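Local coordinates for Lin1944 protein (Listeria innocua, PDB 3D7L) that is of unknown function but belongs to the short-chain dehydrogenase/reductase family and may therefore act as an oxidoreductase, at residues D[140-143]-D[144-148]. Residues are numbered along the deposited sequence; the frame is centred on the assembly and turned at random.
Sequences KSAA and IEMPR
Met146, a selenomethionine, folds its side chain back along the turn that follows helix 126-142, so that its end meets the methyl group of Ala142. CB lies near the carbonyl oxygen of Ala143, and CG passes within 3.5 Å of Ala142 O. The chain then bends at chi2 (-73°), and beyond the selenium CE reaches Ala142 CB at 3.9 Å. The same side chain packs on Ile101 and Ile152, the latter in strand 151-157.

Two i to i+3 backbone hydrogen bonds close the turn. Ile144 N donates to Ser141 O at 3.2 Å. Glu145 N donates to Ala142 O at 2.8 Å.

Ile144 has CG1 between its backbone N and carbonyl carbon (chi1 67°), which brings that CG1 tightly against Ser141 O, 2.9 Å away. A water joins the two segments on the Glu145 side: it lies 2.7 Å from Glu145 OE1, to which it can donate, and 2.8 Å from Ser141 OG; its bond to Ser141 O is weak. The Glu145 carboxylate also accepts backbone N-H groups of Leu74 and Gln124 of the second subunit.

Consecutive i to i+3 turns of this kind are common where an alpha-helix runs out; here helix 126-142 gives way to the loop before strand 151-157 in the Rossmann fold of the SDR family, with Glu145 at the subunit interface.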
loop_
_atom_site.group_PDB
_atom_site.type_symbol
_atom_site.label_atom_id
_atom_site.label_comp_id
_atom_site.label_asym_id
_atom_site.label_seq_id
_atom_site.Cartn_x
_atom_site.Cartn_y
_atom_site.Cartn_z
ATOM N N LYS D 140 -10.888 -0.570 0.100
ATOM C CA LYS D 140 -11.781 0.330 0.844
ATOM C C LYS D 140 -12.239 1.484 -0.052
ATOM O O LYS D 140 -13.442 1.760 -0.127
ATOM C CB LYS D 140 -11.112 0.860 2.115
ATOM C CG LYS D 140 -12.051 1.666 3.015
ATOM C CD LYS D 140 -11.325 2.192 4.249
ATOM C CE LYS D 140 -12.229 3.095 5.111
ATOM N NZ LYS D 140 -13.411 2.347 5.595
ATOM N N SER D 141 -11.297 2.121 -0.758
ATOM C CA SER D 141 -11.628 3.219 -1.687
ATOM C C SER D 141 -12.389 2.756 -2.931
ATOM O O SER D 141 -13.382 3.355 -3.312
ATOM C CB SER D 141 -10.358 3.988 -2.107
ATOM O OG SER D 141 -10.681 5.261 -2.649
ATOM N N ALA D 142 -11.920 1.692 -3.572
ATOM C CA ALA D 142 -12.571 1.156 -4.782
ATOM C C ALA D 142 -14.063 0.827 -4.574
ATOM O O ALA D 142 -14.877 1.084 -5.454
ATOM C CB ALA D 142 -11.828 -0.055 -5.282
ATOM N N ALA D 143 -14.399 0.298 -3.391
ATOM C CA ALA D 143 -15.759 -0.061 -3.009
ATOM C C ALA D 143 -16.800 1.028 -3.321
ATOM O O ALA D 143 -17.931 0.724 -3.712
ATOM C CB ALA D 143 -15.795 -0.432 -1.520
ATOM N N ILE D 144 -16.409 2.295 -3.205
ATOM C CA ILE D 144 -17.348 3.391 -3.451
ATOM C C ILE D 144 -17.538 3.754 -4.938
ATOM O O ILE D 144 -18.450 4.513 -5.281
ATOM C CB ILE D 144 -16.952 4.654 -2.648
ATOM C CG1 ILE D 144 -15.623 5.224 -3.178
ATOM C CG2 ILE D 144 -16.896 4.332 -1.136
ATOM C CD1 ILE D 144 -15.256 6.568 -2.605
ATOM N N GLU D 145 -16.684 3.217 -5.811
ATOM C CA GLU D 145 -16.772 3.486 -7.246
ATOM C C GLU D 145 -17.214 2.285 -8.090
ATOM O O GLU D 145 -17.234 2.366 -9.312
ATOM C CB GLU D 145 -15.434 4.011 -7.784
ATOM C CG GLU D 145 -15.119 5.448 -7.360
ATOM C CD GLU D 145 -13.914 5.997 -8.101
ATOM O OE1 GLU D 145 -12.810 6.064 -7.485
ATOM O OE2 GLU D 145 -14.078 6.324 -9.302
HETATM N N MSE D 146 -17.563 1.175 -7.452
HETATM C CA MSE D 146 -17.900 -0.032 -8.219
HETATM C C MSE D 146 -19.191 0.150 -8.987
HETATM O O MSE D 146 -20.148 0.695 -8.448
HETATM C CB MSE D 146 -17.935 -1.271 -7.324
HETATM C CG MSE D 146 -16.525 -1.701 -6.888
HETATM SE SE MSE D 146 -15.506 -2.544 -8.376
HETATM C CE MSE D 146 -13.739 -2.590 -7.600
ATOM N N PRO D 147 -19.203 -0.250 -10.269
ATOM C CA PRO D 147 -20.444 -0.173 -11.050
ATOM C C PRO D 147 -21.314 -1.399 -10.827
ATOM O O PRO D 147 -20.810 -2.409 -10.323
ATOM C CB PRO D 147 -19.950 -0.151 -12.499
ATOM C CG PRO D 147 -18.621 -0.890 -12.471
ATOM C CD PRO D 147 -18.070 -0.785 -11.061
ATOM N N ARG D 148 -22.609 -1.287 -11.169
ATOM C CA ARG D 148 -23.524 -2.443 -11.235
ATOM C C ARG D 148 -23.649 -3.300 -9.938
ATOM O O ARG D 148 -23.927 -4.506 -9.982
ATOM C CB ARG D 148 -23.175 -3.308 -12.455
ATOM C CG ARG D 148 -23.118 -2.527 -13.778
ATOM C CD ARG D 148 -22.728 -3.414 -14.953
ATOM N NE ARG D 148 -21.312 -3.831 -14.989
ATOM C CZ ARG D 148 -20.882 -5.046 -14.651
ATOM N NH1 ARG D 148 -19.590 -5.342 -14.756
ATOM N NH2 ARG D 148 -21.748 -5.984 -14.214
HETATM O O HOH W 1 -12.140 5.286 -5.032
#